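Side-chain contacts in phosphate-specific transport system accessory protein PhoU homolog (Streptococcus pneumoniae, PDB 2I0M), which probably takes part in regulating phosphate uptake, working as a homodimer that binds zinc ions: residues K39-A42 with E43-N47; D95-A98 with G99-K102; L139-A142 with S143-I146; Q150-E153 with Q154-Q157; E191-A194 with D195-N199. One frame throughout, in Å; residues are numbered along the deposited sequence.

Contact 1: K39-A42 with E43-N47; sequences KEMA and ELIIN
M41 and I45, one turn apart at the start of helix 39-66, make the apolar meeting of this contact, and it is a loose one: M41 CG lies 4.5 Å from I45 CD1. The methionine has its CG anti to the backbone N (chi1 -166°), which sends the extended chain away from the next turn and onto K29, L32 and A33 of helix 5-35, a reach that suits a long, unbranched residue.

A second kind of contact sets aliphatic branches against the carbonyl oxygens of the preceding turn. I45 CG1 comes to 3.3 Å from M41 O, and I46 CG1 to 3.2 Å from A42 O. L44 does the same on another side of the helix, its CG 3.5 Å from E40 O. A42, being small, lets A101 of helix 74-105 pack closely beside it.

Backbone hydrogen bonds form the third group. L44 N reaches E40 O at 3.2 Å, and I45 N reaches M41 O at 3.1 Å. E43 N is 3.3 Å from K39 O.

Of the polar side chains, K39 gives its NZ to L107 O, while E40 and E43 lie on the exposed side. The chemistry is that of an amphipathic start of a helix, with A42, I45 and I46 set against helix 74-105 and the two glutamates exposed, beside an equally exposed L44.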
loop_
_atom_site.group_PDB
_atom_site.type_symbol
_atom_site.label_atom_id
_atom_site.label_comp_id
_atom_site.label_asym_id
_atom_site.label_seq_id
_atom_site.Cartn_x
_atom_site.Cartn_y
_atom_site.Cartn_z
ATOM N N LYS A 39 6.547 14.334 -22.405
ATOM C CA LYS A 39 6.166 15.156 -21.259
ATOM C C LYS A 39 4.727 15.672 -21.331
ATOM O O LYS A 39 4.116 15.975 -20.306
ATOM C CB LYS A 39 7.153 16.307 -21.072
ATOM C CG LYS A 39 8.538 15.838 -20.641
ATOM C CD LYS A 39 9.441 17.000 -20.230
ATOM C CE LYS A 39 10.876 16.511 -20.057
ATOM N NZ LYS A 39 11.631 17.282 -19.033
ATOM N N GLU A 40 4.189 15.748 -22.542
ATOM C CA GLU A 40 2.811 16.174 -22.750
ATOM C C GLU A 40 1.829 15.070 -22.360
ATOM O O GLU A 40 0.819 15.342 -21.717
ATOM C CB GLU A 40 2.606 16.639 -24.196
ATOM C CG GLU A 40 3.627 17.685 -24.619
ATOM C CD GLU A 40 3.249 18.399 -25.894
ATOM O OE1 GLU A 40 3.380 19.649 -25.942
ATOM O OE2 GLU A 40 2.822 17.712 -26.849
ATOM N N MET A 41 2.144 13.829 -22.731
ATOM C CA MET A 41 1.337 12.666 -22.348
ATOM C C MET A 41 1.372 12.456 -20.841
ATOM O O MET A 41 0.372 12.058 -20.247
ATOM C CB MET A 41 1.826 11.405 -23.067
ATOM C CG MET A 41 0.884 10.197 -23.014
ATOM S SD MET A 41 1.750 8.706 -23.577
ATOM C CE MET A 41 0.392 7.633 -24.007
ATOM N N ALA A 42 2.525 12.727 -20.231
ATOM C CA ALA A 42 2.656 12.686 -18.782
ATOM C C ALA A 42 1.666 13.636 -18.112
ATOM O O ALA A 42 1.026 13.265 -17.123
ATOM C CB ALA A 42 4.085 12.999 -18.354
ATOM N N GLU A 43 1.537 14.846 -18.665
ATOM C CA GLU A 43 0.649 15.877 -18.112
ATOM C C GLU A 43 -0.828 15.501 -18.168
ATOM O O GLU A 43 -1.579 15.804 -17.251
ATOM C CB GLU A 43 0.858 17.231 -18.817
ATOM C CG GLU A 43 1.486 18.303 -17.945
ATOM C CD GLU A 43 0.827 19.672 -18.128
ATOM O OE1 GLU A 43 -0.421 19.729 -18.234
ATOM O OE2 GLU A 43 1.550 20.696 -18.149
ATOM N N LEU A 44 -1.240 14.868 -19.265
ATOM C CA LEU A 44 -2.615 14.391 -19.417
ATOM C C LEU A 44 -2.910 13.257 -18.430
ATOM O O LEU A 44 -4.015 13.171 -17.891
ATOM C CB LEU A 44 -2.909 13.969 -20.869
ATOM C CG LEU A 44 -2.630 14.978 -22.006
ATOM C CD1 LEU A 44 -2.728 14.324 -23.383
ATOM C CD2 LEU A 44 -3.504 16.255 -21.945
ATOM N N ILE A 45 -1.917 12.412 -18.163
ATOM C CA ILE A 45 -2.059 11.363 -17.137
ATOM C C ILE A 45 -2.284 11.976 -15.750
ATOM O O ILE A 45 -3.118 11.493 -14.966
ATOM C CB ILE A 45 -0.811 10.451 -17.059
ATOM C CG1 ILE A 45 -0.709 9.575 -18.310
ATOM C CG2 ILE A 45 -0.824 9.609 -15.760
ATOM C CD1 ILE A 45 0.709 9.196 -18.675
ATOM N N ILE A 46 -1.513 13.013 -15.443
ATOM C CA ILE A 46 -1.573 13.652 -14.144
ATOM C C ILE A 46 -2.959 14.277 -13.943
ATOM O O ILE A 46 -3.587 14.088 -12.907
ATOM C CB ILE A 46 -0.426 14.676 -13.983
ATOM C CG1 ILE A 46 0.924 13.948 -14.009
ATOM C CG2 ILE A 46 -0.586 15.508 -12.699
ATOM C CD1 ILE A 46 2.110 14.857 -14.298
ATOM N N ASN A 47 -3.440 14.981 -14.961
ATOM C CA ASN A 47 -4.750 15.619 -14.909
ATOM C C ASN A 47 -5.964 14.669 -14.943
ATOM O O ASN A 47 -7.048 15.032 -14.474
ATOM C CB ASN A 47 -4.844 16.699 -15.983
ATOM C CG ASN A 47 -3.894 17.864 -15.709
ATOM O OD1 ASN A 47 -3.761 18.310 -14.566
ATOM N ND2 ASN A 47 -3.219 18.352 -16.753
#

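Contact 2: D95-A98 with G99-K102; sequences DHMA and GIAK. With ZN (zinc ion), chain D.
Four backbone hydrogen bonds join D95-A98 to G99-K102 in regular helical steps of four, from G99 N to D95 O at 2.8 Å through to K102 N to A98 O at 2.9 Å. The side-chain contact proper is between M97 and I100, which lie side by side and point the same way. The methionine chain is bent at its second and third torsions (chi3 89°), and this fold brings CE to 3.6 Å from I100 CD1; a flexible, unbranched chain can double up in this way. Both residues are buried: M97 packs on T26 and A27 of helix 5-35, I100 on L31 of the same helix.

This helix, 74-105, belongs to the all-helical PhoU fold and carries an ExxxD pair, E91 and D95, whose carboxylates face the same zinc ion. D95 binds through one oxygen: OD2 is 2.0 Å from the zinc, whereas OD1 remains 3.3 Å from it. E91 OE1 of the same helix and D214 OD1 of the second subunit are also ligands, so this metal ties the two subunits together.

Toward the end of the segment, K102 lays its CG 3.1 Å from A98 O and then runs extended, its aliphatic part passing I46 of helix 39-66. A98 and A101 keep the helix slim, and A101 touches A42, I45 and I46. On another side, the H96 ring meets that of H189, with the planes at about 55°, and its ND1 makes a weak hydrogen bond to R92 O.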
loop_
_atom_site.group_PDB
_atom_site.type_symbol
_atom_site.label_atom_id
_atom_site.label_comp_id
_atom_site.label_asym_id
_atom_site.label_seq_id
_atom_site.Cartn_x
_atom_site.Cartn_y
_atom_site.Cartn_z
ATOM N N ASP A 95 -2.560 6.284 -8.715
ATOM C CA ASP A 95 -1.688 7.367 -8.204
ATOM C C ASP A 95 -0.195 7.127 -8.514
ATOM O O ASP A 95 0.549 8.062 -8.769
ATOM C CB ASP A 95 -1.821 7.498 -6.693
ATOM C CG ASP A 95 -3.204 7.960 -6.234
ATOM O OD1 ASP A 95 -3.973 8.648 -6.970
ATOM O OD2 ASP A 95 -3.493 7.653 -5.059
ATOM N N HIS A 96 0.229 5.870 -8.478
ATOM C CA HIS A 96 1.622 5.498 -8.697
ATOM C C HIS A 96 1.982 5.560 -10.170
ATOM O O HIS A 96 3.144 5.759 -10.521
ATOM C CB HIS A 96 1.929 4.102 -8.121
ATOM C CG HIS A 96 2.235 4.119 -6.658
ATOM N ND1 HIS A 96 1.376 3.610 -5.713
ATOM C CD2 HIS A 96 3.281 4.632 -5.975
ATOM C CE1 HIS A 96 1.886 3.799 -4.508
ATOM N NE2 HIS A 96 3.043 4.418 -4.639
ATOM N N MET A 97 0.974 5.412 -11.024
ATOM C CA MET A 97 1.136 5.663 -12.437
ATOM C C MET A 97 1.194 7.180 -12.749
ATOM O O MET A 97 1.965 7.597 -13.622
ATOM C CB MET A 97 0.068 4.910 -13.245
ATOM C CG MET A 97 0.183 3.351 -13.132
ATOM S SD MET A 97 1.812 2.625 -13.568
ATOM C CE MET A 97 2.725 2.628 -12.049
ATOM N N ALA A 98 0.406 7.995 -12.040
ATOM C CA ALA A 98 0.540 9.461 -12.112
ATOM C C ALA A 98 1.890 9.909 -11.566
ATOM O O ALA A 98 2.450 10.900 -12.041
ATOM C CB ALA A 98 -0.592 10.176 -11.347
ATOM N N GLY A 99 2.394 9.184 -10.564
ATOM C CA GLY A 99 3.702 9.449 -9.968
ATOM C C GLY A 99 4.834 9.280 -10.962
ATOM O O GLY A 99 5.725 10.117 -11.020
ATOM N N ILE A 100 4.774 8.212 -11.760
ATOM C CA ILE A 100 5.725 7.962 -12.858
ATOM C C ILE A 100 5.660 9.066 -13.929
ATOM O O ILE A 100 6.686 9.510 -14.461
ATOM C CB ILE A 100 5.478 6.586 -13.519
ATOM C CG1 ILE A 100 5.816 5.454 -12.555
ATOM C CG2 ILE A 100 6.304 6.434 -14.797
ATOM C CD1 ILE A 100 5.794 4.033 -13.188
ATOM N N ALA A 101 4.445 9.503 -14.231
ATOM C CA ALA A 101 4.246 10.611 -15.143
ATOM C C ALA A 101 4.890 11.890 -14.613
ATOM O O ALA A 101 5.481 12.626 -15.387
ATOM C CB ALA A 101 2.754 10.814 -15.434
ATOM N N LYS A 102 4.801 12.139 -13.303
ATOM C CA LYS A 102 5.467 13.299 -12.687
ATOM C C LYS A 102 6.993 13.213 -12.759
ATOM O O LYS A 102 7.657 14.210 -13.028
ATOM C CB LYS A 102 5.033 13.499 -11.234
ATOM C CG LYS A 102 3.540 13.664 -11.039
ATOM C CD LYS A 102 3.221 13.997 -9.595
ATOM C CE LYS A 102 1.729 13.925 -9.331
ATOM N NZ LYS A 102 1.381 14.622 -8.065
HETATM ZN ZN ZN D . -5.006 8.232 -3.847
#

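Contact 3: L139-A142 with S143-I146; sequences LHQA and SKAI
Q141 and A145 hold the tight side of this contact: A145 N bonds to Q141 O at 3.3 Å, long but almost straight (N-H...O 175°). The next bond, I146 N to A142 O, is shorter at 2.9 Å. The same A142 O is further enclosed by carbon, with A145 CB at 3.3 Å and I146 CG1 at 3.2 Å. The isoleucine arrives there because CG1 stands beside its backbone N (chi1 -69°), which turns the branch back toward the preceding turn. Small alanines suit this inner side, where A142 packs on V205 and A145 on C201 and L204 of helix 177-209.

The arrangement is a helix start. Q141 is the N-cap residue of helix 142-150, following the loop after helix 117-136, and A142 N is satisfied by E208 OE1 of helix 177-209.

On the outer side, where S143 is exposed, the packing is long-chained and more open to solvent. K144, bent at chi2 and chi3, doubles back over the loop, where its CG lies 3.7 Å from Q141 CB. Its far end passes the exposed L139, the two side chains crossing at a slant, and both K144 CE and K144 NZ border L139 CD1 at 3.5 Å. Along most of its length the lysine offers methylenes to these neighbours, a flexible aliphatic chain well suited to lying across a loop.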
loop_
_atom_site.group_PDB
_atom_site.type_symbol
_atom_site.label_atom_id
_atom_site.label_comp_id
_atom_site.label_asym_id
_atom_site.label_seq_id
_atom_site.Cartn_x
_atom_site.Cartn_y
_atom_site.Cartn_z
ATOM N N LEU A 139 -13.639 -15.013 -12.489
ATOM C CA LEU A 139 -13.620 -16.445 -12.204
ATOM C C LEU A 139 -13.644 -16.743 -10.713
ATOM O O LEU A 139 -14.132 -17.784 -10.297
ATOM C CB LEU A 139 -12.435 -17.130 -12.889
ATOM C CG LEU A 139 -12.518 -17.091 -14.422
ATOM C CD1 LEU A 139 -11.171 -17.341 -15.057
ATOM C CD2 LEU A 139 -13.564 -18.067 -14.978
ATOM N N HIS A 140 -13.162 -15.808 -9.904
ATOM C CA HIS A 140 -13.094 -16.004 -8.447
ATOM C C HIS A 140 -12.221 -17.220 -8.047
ATOM O O HIS A 140 -12.372 -17.770 -6.959
ATOM C CB HIS A 140 -14.506 -16.125 -7.837
ATOM C CG HIS A 140 -15.430 -14.999 -8.192
ATOM N ND1 HIS A 140 -14.995 -13.703 -8.386
ATOM C CD2 HIS A 140 -16.776 -14.973 -8.361
ATOM C CE1 HIS A 140 -16.031 -12.935 -8.678
ATOM N NE2 HIS A 140 -17.123 -13.679 -8.665
ATOM N N GLN A 141 -11.311 -17.604 -8.942
ATOM C CA GLN A 141 -10.368 -18.715 -8.783
ATOM C C GLN A 141 -9.180 -18.312 -7.876
ATOM O O GLN A 141 -8.271 -17.601 -8.334
ATOM C CB GLN A 141 -9.804 -19.041 -10.170
ATOM C CG GLN A 141 -9.710 -20.496 -10.530
ATOM C CD GLN A 141 -10.934 -20.980 -11.268
ATOM O OE1 GLN A 141 -10.866 -21.291 -12.464
ATOM N NE2 GLN A 141 -12.062 -21.048 -10.572
ATOM N N ALA A 142 -9.170 -18.772 -6.622
ATOM C CA ALA A 142 -8.041 -18.543 -5.705
ATOM C C ALA A 142 -6.669 -18.824 -6.332
ATOM O O ALA A 142 -5.733 -18.046 -6.168
ATOM C CB ALA A 142 -8.214 -19.360 -4.423
ATOM N N SER A 143 -6.566 -19.918 -7.078
ATOM C CA SER A 143 -5.287 -20.369 -7.643
ATOM C C SER A 143 -4.702 -19.489 -8.736
ATOM O O SER A 143 -3.493 -19.283 -8.774
ATOM C CB SER A 143 -5.408 -21.796 -8.145
ATOM O OG SER A 143 -5.990 -22.577 -7.129
ATOM N N LYS A 144 -5.540 -18.972 -9.621
ATOM C CA LYS A 144 -5.046 -17.999 -10.587
ATOM C C LYS A 144 -4.578 -16.723 -9.854
ATOM O O LYS A 144 -3.521 -16.187 -10.177
ATOM C CB LYS A 144 -6.068 -17.702 -11.709
ATOM C CG LYS A 144 -6.775 -18.944 -12.278
ATOM C CD LYS A 144 -7.022 -18.872 -13.800
ATOM C CE LYS A 144 -7.834 -17.630 -14.191
ATOM N NZ LYS A 144 -7.706 -17.285 -15.657
ATOM N N ALA A 145 -5.330 -16.276 -8.844
ATOM C CA ALA A 145 -4.907 -15.142 -8.006
ATOM C C ALA A 145 -3.530 -15.375 -7.399
ATOM O O ALA A 145 -2.652 -14.532 -7.522
ATOM C CB ALA A 145 -5.930 -14.854 -6.907
ATOM N N ILE A 146 -3.355 -16.532 -6.759
ATOM C CA ILE A 146 -2.106 -16.908 -6.091
ATOM C C ILE A 146 -0.910 -16.946 -7.055
ATOM O O ILE A 146 0.166 -16.424 -6.727
ATOM C CB ILE A 146 -2.250 -18.259 -5.354
ATOM C CG1 ILE A 146 -3.190 -18.107 -4.153
ATOM C CG2 ILE A 146 -0.882 -18.807 -4.927
ATOM C CD1 ILE A 146 -3.624 -19.419 -3.525
#

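Contact 4: Q150-E153 with Q154-Q157; sequences QKDE and QIDQ. With ZN (zinc ion), chain B.
A DxxxD pair at the start of helix 152-168 brings D152 and D156, one turn apart, to the same zinc ion. D156 OD2 binds it at 2.2 Å, and D152 OD2 lies at a longer 2.7 Å. Different first torsions make this possible: CG of D152 is anti to its backbone N (chi1 -165°), that of D156 sits beside its own (chi1 -76°), and the two carboxylates converge with their planes 67° apart. Their nearest oxygens, D152 OD2 and D156 OD1, are still 3.9 Å from each other. The backbone bond from D156 N to D152 O, 2.9 Å, fixes the spacing of the pair. D152 OD1 faces I155 CG2 at 4.0 Å and is buried without a polar partner.

On the outer face Q154 bends at chi2 to bring NE2 within 4.0 Å of K151 CG. The backbone beneath is less regular, since K151 O takes only weak bonds from Q154 N and I155 N. E153 and Q157 cross at a slant, with E153 OE2 3.8 Å from Q157 OE1.

Short aspartates suit a metal held close to the helix, and the zinc probably offsets the repulsion of their gathered negative charges.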
loop_
_atom_site.group_PDB
_atom_site.type_symbol
_atom_site.label_atom_id
_atom_site.label_comp_id
_atom_site.label_asym_id
_atom_site.label_seq_id
_atom_site.Cartn_x
_atom_site.Cartn_y
_atom_site.Cartn_z
ATOM N N GLN A 150 2.444 -14.343 -6.961
ATOM C CA GLN A 150 3.795 -14.917 -6.912
ATOM C C GLN A 150 4.813 -14.224 -7.821
ATOM O O GLN A 150 6.001 -14.177 -7.500
ATOM C CB GLN A 150 3.743 -16.406 -7.259
ATOM C CG GLN A 150 3.193 -17.272 -6.142
ATOM C CD GLN A 150 3.042 -18.731 -6.539
ATOM O OE1 GLN A 150 2.711 -19.052 -7.689
ATOM N NE2 GLN A 150 3.281 -19.627 -5.580
ATOM N N LYS A 151 4.345 -13.698 -8.955
ATOM C CA LYS A 151 5.209 -12.946 -9.881
ATOM C C LYS A 151 5.780 -11.649 -9.297
ATOM O O LYS A 151 6.697 -11.071 -9.867
ATOM C CB LYS A 151 4.486 -12.664 -11.194
ATOM C CG LYS A 151 4.206 -13.918 -11.999
ATOM C CD LYS A 151 3.390 -13.593 -13.243
ATOM C CE LYS A 151 3.168 -14.847 -14.079
ATOM N NZ LYS A 151 2.906 -14.478 -15.490
ATOM N N ASP A 152 5.237 -11.209 -8.164
ATOM C CA ASP A 152 5.760 -10.045 -7.446
ATOM C C ASP A 152 7.179 -10.257 -6.916
ATOM O O ASP A 152 7.942 -9.294 -6.828
ATOM C CB ASP A 152 4.819 -9.634 -6.310
ATOM C CG ASP A 152 5.119 -8.246 -5.769
ATOM O OD1 ASP A 152 5.167 -7.273 -6.546
ATOM O OD2 ASP A 152 5.304 -8.133 -4.545
ATOM N N GLU A 153 7.529 -11.500 -6.563
ATOM C CA GLU A 153 8.922 -11.860 -6.253
ATOM C C GLU A 153 9.871 -11.305 -7.317
ATOM O O GLU A 153 10.861 -10.665 -6.987
ATOM C CB GLU A 153 9.112 -13.389 -6.112
ATOM C CG GLU A 153 10.333 -13.798 -5.244
ATOM C CD GLU A 153 10.698 -15.302 -5.307
ATOM O OE1 GLU A 153 9.901 -16.128 -5.816
ATOM O OE2 GLU A 153 11.799 -15.670 -4.836
ATOM N N GLN A 154 9.541 -11.526 -8.590
ATOM C CA GLN A 154 10.363 -11.036 -9.704
ATOM C C GLN A 154 10.462 -9.506 -9.781
ATOM O O GLN A 154 11.539 -8.962 -10.064
ATOM C CB GLN A 154 9.880 -11.602 -11.042
ATOM C CG GLN A 154 10.309 -13.030 -11.298
ATOM C CD GLN A 154 9.236 -14.042 -10.932
ATOM O OE1 GLN A 154 9.308 -14.689 -9.877
ATOM N NE2 GLN A 154 8.232 -14.194 -11.809
ATOM N N ILE A 155 9.341 -8.824 -9.547
ATOM C CA ILE A 155 9.323 -7.364 -9.521
ATOM C C ILE A 155 10.199 -6.790 -8.404
ATOM O O ILE A 155 10.911 -5.802 -8.620
ATOM C CB ILE A 155 7.884 -6.805 -9.567
ATOM C CG1 ILE A 155 7.477 -6.679 -11.046
ATOM C CG2 ILE A 155 7.781 -5.434 -8.916
ATOM C CD1 ILE A 155 6.063 -6.818 -11.279
ATOM N N ASP A 156 10.172 -7.439 -7.239
ATOM C CA ASP A 156 11.072 -7.118 -6.143
ATOM C C ASP A 156 12.541 -7.262 -6.549
ATOM O O ASP A 156 13.364 -6.410 -6.219
ATOM C CB ASP A 156 10.754 -7.985 -4.918
ATOM C CG ASP A 156 9.503 -7.517 -4.178
ATOM O OD1 ASP A 156 9.031 -8.249 -3.269
ATOM O OD2 ASP A 156 8.991 -6.418 -4.503
ATOM N N GLN A 157 12.856 -8.340 -7.268
ATOM C CA GLN A 157 14.203 -8.582 -7.791
ATOM C C GLN A 157 14.621 -7.499 -8.782
ATOM O O GLN A 157 15.732 -6.992 -8.718
ATOM C CB GLN A 157 14.288 -9.964 -8.431
ATOM C CG GLN A 157 14.214 -11.093 -7.419
ATOM C CD GLN A 157 13.984 -12.473 -8.040
ATOM O OE1 GLN A 157 13.659 -13.425 -7.329
ATOM N NE2 GLN A 157 14.157 -12.587 -9.356
HETATM ZN ZN ZN B . 6.863 -5.911 -4.196
#

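Contact 5: E191-A194 with D195-N199; sequences ERFA and DYIAN. With ZN (zinc ion), chain B.
The guanidinium of R192 and the ring of Y196 meet with their planes 41° apart, neither stacked nor perpendicular. Y196 OH sits at the edge of the guanidinium, near its plane, and accepts a hydrogen bond from R192 NH2 at 2.6 Å. R192 NH1 comes obliquely onto the tyrosine ring, very close to Y196 CE2 at 2.9 Å. The bends at chi2 and chi3 of R192 curl its chain back along the helix to reach that hydroxyl. D195 CB approaches the same guanidinium at a slant. The F193 ring is likewise met obliquely, by I197 CD1, 3.7 Å from F193 CE2; both side chains are buried, F193 against V23 and A27 of helix 5-35.

The carboxylates of E191 and D195 stand almost perpendicular, 81° apart, and share a zinc ion: E191 OE2 binds at 2.0 Å and D195 OD1 at 2.5 Å. The longer glutamate bends at chi2 to reach the ion that the aspartate meets directly. R192 also packs on D195 of the second subunit, which brings this turn to the dimer interface.

Glutamate and aspartate four residues apart on one helix form the ExxxD metal-binding motif of PhoU proteins.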
loop_
_atom_site.group_PDB
_atom_site.type_symbol
_atom_site.label_atom_id
_atom_site.label_comp_id
_atom_site.label_asym_id
_atom_site.label_seq_id
_atom_site.Cartn_x
_atom_site.Cartn_y
_atom_site.Cartn_z
ATOM N N GLU A 191 7.074 -0.901 -8.198
ATOM C CA GLU A 191 7.125 -1.895 -7.149
ATOM C C GLU A 191 5.830 -1.837 -6.306
ATOM O O GLU A 191 5.253 -2.884 -6.023
ATOM C CB GLU A 191 8.403 -1.733 -6.306
ATOM C CG GLU A 191 8.736 -2.925 -5.395
ATOM C CD GLU A 191 7.838 -3.014 -4.155
ATOM O OE1 GLU A 191 7.373 -1.960 -3.670
ATOM O OE2 GLU A 191 7.600 -4.142 -3.668
ATOM N N ARG A 192 5.380 -0.627 -5.939
ATOM C CA ARG A 192 4.100 -0.410 -5.228
ATOM C C ARG A 192 2.869 -0.838 -6.025
ATOM O O ARG A 192 1.992 -1.521 -5.492
ATOM C CB ARG A 192 3.916 1.056 -4.810
ATOM C CG ARG A 192 4.944 1.592 -3.871
ATOM C CD ARG A 192 4.835 0.954 -2.513
ATOM N NE ARG A 192 3.841 1.629 -1.674
ATOM C CZ ARG A 192 2.570 1.261 -1.591
ATOM N NH1 ARG A 192 2.130 0.209 -2.280
ATOM N NH2 ARG A 192 1.746 1.928 -0.805
ATOM N N PHE A 193 2.802 -0.410 -7.285
ATOM C CA PHE A 193 1.791 -0.863 -8.249
ATOM C C PHE A 193 1.586 -2.367 -8.170
ATOM O O PHE A 193 0.465 -2.839 -8.008
ATOM C CB PHE A 193 2.236 -0.472 -9.664
ATOM C CG PHE A 193 1.233 -0.749 -10.741
ATOM C CD1 PHE A 193 0.213 0.156 -11.015
ATOM C CD2 PHE A 193 1.352 -1.878 -11.541
ATOM C CE1 PHE A 193 -0.702 -0.082 -12.059
ATOM C CE2 PHE A 193 0.442 -2.130 -12.579
ATOM C CZ PHE A 193 -0.585 -1.226 -12.834
ATOM N N ALA A 194 2.686 -3.106 -8.259
ATOM C CA ALA A 194 2.654 -4.565 -8.263
ATOM C C ALA A 194 2.270 -5.159 -6.906
ATOM O O ALA A 194 1.597 -6.182 -6.837
ATOM C CB ALA A 194 3.989 -5.125 -8.752
ATOM N N ASP A 195 2.691 -4.511 -5.832
ATOM C CA ASP A 195 2.275 -4.888 -4.499
ATOM C C ASP A 195 0.751 -4.813 -4.324
ATOM O O ASP A 195 0.150 -5.737 -3.773
ATOM C CB ASP A 195 2.964 -3.998 -3.465
ATOM C CG ASP A 195 4.290 -4.554 -2.995
ATOM O OD1 ASP A 195 4.550 -5.765 -3.199
ATOM O OD2 ASP A 195 5.081 -3.777 -2.387
ATOM N N TYR A 196 0.128 -3.718 -4.767
ATOM C CA TYR A 196 -1.347 -3.629 -4.721
ATOM C C TYR A 196 -2.077 -4.726 -5.513
ATOM O O TYR A 196 -3.107 -5.227 -5.068
ATOM C CB TYR A 196 -1.864 -2.245 -5.134
ATOM C CG TYR A 196 -1.589 -1.177 -4.106
ATOM C CD1 TYR A 196 -2.174 -1.233 -2.835
ATOM C CD2 TYR A 196 -0.728 -0.110 -4.388
ATOM C CE1 TYR A 196 -1.913 -0.245 -1.857
ATOM C CE2 TYR A 196 -0.462 0.874 -3.418
ATOM C CZ TYR A 196 -1.068 0.797 -2.175
ATOM O OH TYR A 196 -0.808 1.762 -1.230
ATOM N N ILE A 197 -1.549 -5.084 -6.683
ATOM C CA ILE A 197 -2.062 -6.231 -7.457
ATOM C C ILE A 197 -2.073 -7.500 -6.602
ATOM O O ILE A 197 -3.061 -8.253 -6.612
ATOM C CB ILE A 197 -1.235 -6.470 -8.749
ATOM C CG1 ILE A 197 -1.396 -5.275 -9.703
ATOM C CG2 ILE A 197 -1.648 -7.767 -9.435
ATOM C CD1 ILE A 197 -0.407 -5.250 -10.855
ATOM N N ALA A 198 -0.976 -7.726 -5.871
ATOM C CA ALA A 198 -0.832 -8.870 -4.986
ATOM C C ALA A 198 -1.868 -8.814 -3.851
ATOM O O ALA A 198 -2.479 -9.818 -3.520
ATOM C CB ALA A 198 0.601 -8.915 -4.410
ATOM N N ASN A 199 -2.038 -7.638 -3.257
ATOM C CA ASN A 199 -3.130 -7.360 -2.351
ATOM C C ASN A 199 -4.523 -7.696 -2.922
ATOM O O ASN A 199 -5.356 -8.225 -2.201
ATOM C CB ASN A 199 -3.075 -5.903 -1.871
ATOM C CG ASN A 199 -1.958 -5.648 -0.843
ATOM O OD1 ASN A 199 -1.424 -4.529 -0.745
ATOM N ND2 ASN A 199 -1.611 -6.675 -0.076
HETATM ZN ZN ZN B . 6.863 -5.911 -4.196
#

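Overall arrangement
The five local contacts are spread over the two PhoU family domains of the sequence. Contacts 1 and 2 lie in the first, their centres 9 Å apart, and pack directly where I45 CG2 meets A101 CB at 3.8 Å. Contacts 3, 4 and 5 share the second. Contacts 4 and 5, 10 Å between centres, supply the four acidic residues of one zinc site, and D156 OD2 comes within 2.8 Å of E191 OE2 there. D95 of contact 2 binds a different zinc ion, and contact 2 touches contact 5 across the two domains, with M97 CE 3.7 Å from F193 CD1. Contacts 1 and 3 lie on opposite sides of the chain's centre, their own centres 34 Å apart.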